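Plasmin and fibronectin-binding protein A (Streptococcus pneumoniae, PDB 4MR0) acts as a fibronectin-dependent surface adhesin and invasin of the bacterium, binding host fibronectin, plasmin, plasminogen and serum albumin. Local coordinates at residues Q266-Q271 and S301-Q306; G297-K302 and E344-I349. All coordinates share one frame; numbering follows the deposited sequence.

In the fold
Both contacts lie along one right-handed parallel beta-helix, a fold of the pectate lyase-like kind, and they share Ser301 and Lys302. Contact 1 is buried: 266-271 and 301-306 are adjacent rungs joined by main-chain bonds, a histidine and a manganese ion. Contact 2 is only partly buried and smaller; there the short helix 296-299 and the turn after it rest on the next rung, 344-349, through aliphatic packing, with no direct hydrogen bond. Just past the shared residues the corners meet again: Ser304 N lies 2.9 Å from Thr347 O, a probable hydrogen bond that carries the rung-to-rung stacking from contact 1 into contact 2.

Contact 1: residues Q266-Q271 and S301-Q306; sequences QGHAIQ and SKESIQ. With MN (manganese (II) ion), chain G.
The imidazole of His268 lies between a lysine and a glutamine. Lys302 CD covers one face, 4.3 Å from the ring centroid in a CH-pi contact, while Gln306 OE1 sits above the opposite face, displaced toward the rim. At the edge, ND1 donates a 2.6 Å hydrogen bond to Glu303 O; it lies almost in the ring plane and meets a lone pair of that carbonyl, with an N-H...O angle of 161°. Ser301 O is also close to the ring edge at CE1. Alongside runs the Glu303 side chain, its carboxylate turned 15° from the imidazole plane and its OE1 beside CE1; its OE2 bonds to His352 ND1. The bonded edge and the two covered faces probably restrict rotation of the ring.

Next to it the side chains of Gln271 and Gln306 run side by side, their amides turned against each other, and both reach the same manganese ion. Gln271 OE1 lies 2.3 Å from the manganese. Gln306 OE1 lies 2.2 Å from the manganese. Gln306 keeps its CG opposite the main-chain N (chi1 178°) and stays extended, which carries OE1 over the histidine ring to the metal. Glu308 and Gly314 complete the protein ligands, and Gln271 NE2 is hydrogen-bonded to Tyr317 OH.

The main chains pair in parallel. Ile270 N donates to Ser304 O at 2.9 Å, and Gln306 N returns a bond of 2.9 Å to Ile270 O. At the corner, a water joins Gly267 O to Ser304 OG.

These are neighbouring rungs of the beta-helix, with strand 270-273 beside strand 306-308. Ile270 and Ile305 stack on the other face from the metal-binding glutamines, both against Phe285 of strand 278-289, and Ile305 also reaches Ile331 and Phe336 of strand 329-337.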
# COMPACT_ATOMS: atom_id res chain seq x y z
N GLN A 266 -13.24 -6.64 0.75
CA GLN A 266 -12.00 -7.39 0.63
C GLN A 266 -11.30 -7.15 -0.70
O GLN A 266 -10.97 -8.09 -1.43
CB GLN A 266 -12.25 -8.90 0.83
CG GLN A 266 -13.22 -9.54 -0.15
CD GLN A 266 -13.46 -11.01 0.16
OE1 GLN A 266 -14.18 -11.71 -0.56
NE2 GLN A 266 -12.86 -11.49 1.24
N GLY A 267 -11.08 -5.88 -1.03
CA GLY A 267 -10.45 -5.58 -2.30
C GLY A 267 -9.50 -4.39 -2.30
O GLY A 267 -9.14 -3.86 -1.24
N HIS A 268 -9.10 -3.99 -3.50
CA HIS A 268 -8.19 -2.87 -3.70
C HIS A 268 -9.01 -1.64 -4.06
O HIS A 268 -9.76 -1.66 -5.03
CB HIS A 268 -7.25 -3.15 -4.88
CG HIS A 268 -6.53 -4.46 -4.79
ND1 HIS A 268 -5.58 -4.71 -3.82
CD2 HIS A 268 -6.59 -5.56 -5.57
CE1 HIS A 268 -5.08 -5.92 -4.02
NE2 HIS A 268 -5.68 -6.46 -5.07
N ALA A 269 -8.88 -0.58 -3.27
CA ALA A 269 -9.61 0.64 -3.58
C ALA A 269 -9.05 1.16 -4.90
O ALA A 269 -9.79 1.67 -5.75
CB ALA A 269 -9.40 1.67 -2.48
N ILE A 270 -7.74 1.02 -5.07
CA ILE A 270 -7.07 1.48 -6.27
C ILE A 270 -5.98 0.51 -6.71
O ILE A 270 -5.21 0.03 -5.89
CB ILE A 270 -6.40 2.85 -6.03
CG1 ILE A 270 -7.45 3.90 -5.67
CG2 ILE A 270 -5.62 3.28 -7.28
CD1 ILE A 270 -6.85 5.25 -5.24
N GLN A 271 -5.92 0.24 -8.01
CA GLN A 271 -4.87 -0.60 -8.58
C GLN A 271 -4.22 0.24 -9.66
O GLN A 271 -4.89 0.74 -10.56
CB GLN A 271 -5.43 -1.89 -9.20
CG GLN A 271 -5.95 -2.89 -8.18
CD GLN A 271 -6.57 -4.11 -8.84
OE1 GLN A 271 -5.86 -4.99 -9.34
NE2 GLN A 271 -7.89 -4.17 -8.86
N SER A 301 -3.21 -10.17 0.89
CA SER A 301 -2.93 -9.85 -0.50
C SER A 301 -3.87 -8.75 -0.98
O SER A 301 -3.95 -8.47 -2.18
CB SER A 301 -3.11 -11.09 -1.37
OG SER A 301 -4.48 -11.45 -1.45
N LYS A 302 -4.59 -8.13 -0.05
CA LYS A 302 -5.53 -7.08 -0.43
C LYS A 302 -5.15 -5.67 0.03
O LYS A 302 -5.70 -5.16 1.00
CB LYS A 302 -6.93 -7.43 0.09
CG LYS A 302 -7.56 -8.62 -0.61
CD LYS A 302 -7.50 -8.45 -2.13
CE LYS A 302 -8.31 -9.52 -2.85
NZ LYS A 302 -7.90 -10.90 -2.43
N GLU A 303 -4.22 -5.06 -0.69
CA GLU A 303 -3.76 -3.71 -0.39
C GLU A 303 -4.81 -2.71 -0.87
O GLU A 303 -5.39 -2.89 -1.94
CB GLU A 303 -2.43 -3.42 -1.10
CG GLU A 303 -1.31 -4.42 -0.81
CD GLU A 303 -1.27 -5.58 -1.79
OE1 GLU A 303 -2.19 -5.71 -2.63
OE2 GLU A 303 -0.31 -6.38 -1.72
N SER A 304 -5.07 -1.66 -0.08
CA SER A 304 -6.06 -0.66 -0.49
C SER A 304 -5.58 0.10 -1.73
O SER A 304 -6.38 0.52 -2.57
CB SER A 304 -6.34 0.30 0.66
OG SER A 304 -6.96 -0.42 1.71
N ILE A 305 -4.27 0.29 -1.83
CA ILE A 305 -3.67 0.91 -3.00
C ILE A 305 -2.54 -0.01 -3.43
O ILE A 305 -1.50 -0.09 -2.78
CB ILE A 305 -3.08 2.30 -2.72
CG1 ILE A 305 -4.20 3.27 -2.29
CG2 ILE A 305 -2.41 2.83 -3.98
CD1 ILE A 305 -3.69 4.67 -1.96
N GLN A 306 -2.77 -0.74 -4.52
CA GLN A 306 -1.77 -1.65 -5.03
C GLN A 306 -1.06 -0.99 -6.21
O GLN A 306 -1.70 -0.39 -7.07
CB GLN A 306 -2.44 -2.96 -5.49
CG GLN A 306 -1.49 -3.99 -6.08
CD GLN A 306 -2.21 -5.26 -6.50
OE1 GLN A 306 -3.31 -5.20 -7.04
NE2 GLN A 306 -1.58 -6.40 -6.27
MN MN G . -3.81 -6.03 -9.06
O HOH W 1 -9.18 -1.75 0.50

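Contact 2: residues G297-K302 and E344-I349; sequences GQIISK and ELVTAI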
# COMPACT_ATOMS: atom_id res chain seq x y z
N GLY A 297 -3.98 -16.04 3.72
CA GLY A 297 -3.30 -15.91 2.45
C GLY A 297 -3.96 -14.89 1.54
O GLY A 297 -3.28 -14.08 0.91
N GLN A 298 -5.28 -14.95 1.48
CA GLN A 298 -6.06 -14.05 0.64
C GLN A 298 -6.15 -12.65 1.27
O GLN A 298 -6.04 -11.64 0.58
CB GLN A 298 -7.47 -14.61 0.46
CG GLN A 298 -7.50 -16.00 -0.17
CD GLN A 298 -8.86 -16.68 -0.03
OE1 GLN A 298 -9.29 -17.02 1.08
NE2 GLN A 298 -9.54 -16.88 -1.15
N ILE A 299 -6.33 -12.61 2.58
CA ILE A 299 -6.45 -11.35 3.31
C ILE A 299 -5.28 -10.38 3.13
O ILE A 299 -5.48 -9.24 2.74
CB ILE A 299 -6.66 -11.61 4.82
CG1 ILE A 299 -8.04 -12.24 5.05
CG2 ILE A 299 -6.53 -10.32 5.60
CD1 ILE A 299 -8.35 -12.53 6.51
N ILE A 300 -4.06 -10.83 3.42
CA ILE A 300 -2.90 -9.95 3.30
C ILE A 300 -2.53 -9.57 1.87
O ILE A 300 -1.65 -8.75 1.64
CB ILE A 300 -1.67 -10.57 4.00
CG1 ILE A 300 -1.26 -11.87 3.30
CG2 ILE A 300 -1.99 -10.84 5.46
CD1 ILE A 300 0.02 -12.49 3.85
N SER A 301 -3.21 -10.17 0.89
CA SER A 301 -2.93 -9.85 -0.50
C SER A 301 -3.87 -8.75 -0.98
O SER A 301 -3.95 -8.47 -2.18
CB SER A 301 -3.11 -11.09 -1.37
OG SER A 301 -4.48 -11.45 -1.45
N LYS A 302 -4.59 -8.13 -0.05
CA LYS A 302 -5.53 -7.08 -0.43
C LYS A 302 -5.15 -5.67 0.03
O LYS A 302 -5.70 -5.16 1.00
CB LYS A 302 -6.93 -7.43 0.09
CG LYS A 302 -7.56 -8.62 -0.61
CD LYS A 302 -7.50 -8.45 -2.13
CE LYS A 302 -8.31 -9.52 -2.85
NZ LYS A 302 -7.90 -10.90 -2.43
N GLU A 344 -10.56 -1.69 10.02
CA GLU A 344 -9.33 -1.11 9.49
C GLU A 344 -8.81 -1.86 8.27
O GLU A 344 -8.99 -3.07 8.14
CB GLU A 344 -8.25 -1.09 10.58
CG GLU A 344 -8.65 -0.34 11.85
CD GLU A 344 -9.44 -1.19 12.85
OE1 GLU A 344 -9.75 -2.36 12.54
OE2 GLU A 344 -9.75 -0.68 13.95
N LEU A 345 -8.16 -1.13 7.36
CA LEU A 345 -7.59 -1.73 6.16
C LEU A 345 -6.53 -2.73 6.60
O LEU A 345 -5.95 -2.59 7.69
CB LEU A 345 -6.93 -0.65 5.30
CG LEU A 345 -7.69 0.68 5.11
CD1 LEU A 345 -6.85 1.61 4.24
CD2 LEU A 345 -9.05 0.43 4.48
N VAL A 346 -6.27 -3.74 5.78
CA VAL A 346 -5.27 -4.75 6.11
C VAL A 346 -3.87 -4.19 5.79
O VAL A 346 -2.99 -4.14 6.65
CB VAL A 346 -5.51 -6.05 5.31
CG1 VAL A 346 -4.42 -7.07 5.62
CG2 VAL A 346 -6.88 -6.62 5.67
N THR A 347 -3.70 -3.76 4.55
CA THR A 347 -2.44 -3.18 4.08
C THR A 347 -2.82 -1.95 3.28
O THR A 347 -3.59 -2.05 2.32
CB THR A 347 -1.68 -4.17 3.17
OG1 THR A 347 -1.26 -5.30 3.94
CG2 THR A 347 -0.46 -3.51 2.54
N ALA A 348 -2.31 -0.79 3.66
CA ALA A 348 -2.67 0.43 2.95
C ALA A 348 -2.09 0.53 1.54
O ALA A 348 -2.81 0.80 0.58
CB ALA A 348 -2.26 1.66 3.76
N ILE A 349 -0.79 0.28 1.41
CA ILE A 349 -0.12 0.42 0.12
C ILE A 349 0.93 -0.64 -0.14
O ILE A 349 1.67 -1.03 0.77
CB ILE A 349 0.62 1.79 0.03
CG1 ILE A 349 -0.34 2.93 0.37
CG2 ILE A 349 1.21 1.99 -1.36
CD1 ILE A 349 0.37 4.27 0.61
O HOH W 2 -0.22 -6.91 2.34
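Val346 meets Ile299 and Ile300 where a short helix and the turn that follows lie beside the next rung of the right-handed parallel beta-helix. The rung side, 344-349, turns a corner of the solenoid, and all but its last residue belong to a PbH1 repeat, which ends at Ala348.

Apolar packing carries the contact. Ile299 and Val346 cross at about a right angle, and the branch methyl CG2 of Ile299 fits against both valine methyls, 3.7 Å from Val346 CG2 and 3.9 Å from Val346 CG1. Val346 has CG1 opposite its main-chain N (chi1 177°), and this methyl also lies over the turn, 4.0 Å from Ile300 CA. Met375, from a loop further along the chain, touches both Ile299 and Val346, extending the apolar patch; Tyr376 touches Ile300.

Hydrogen bonds within 297-302 shape the turn. Residues Ile299 to Lys302 form a type I beta turn, with Lys302 N bonded to Ile299 O. Ser301 folds its hydroxyl back to Gln298 O at 2.6 Å, and Ser301 N reaches the same oxygen from the same face of the peptide plane, so two donors grip one carbonyl.

On the rung side, bonds to residues outside the pair hold the corner: the main chain of Ala348 pairs with that of Ile305, and the side-chain OE1 of Gln288 accepts from Val346 N. These bonds hold the backbone here while the Val346 side chain points toward the turn.

Polar linkage across the two segments is uncertain. A water modelled between Ile300 O and Thr347 OG1 sits implausibly close to both, so the bridge is doubtful; Ile300 O and Thr347 OG1 themselves stand 4.2 Å apart, too far for a direct bond.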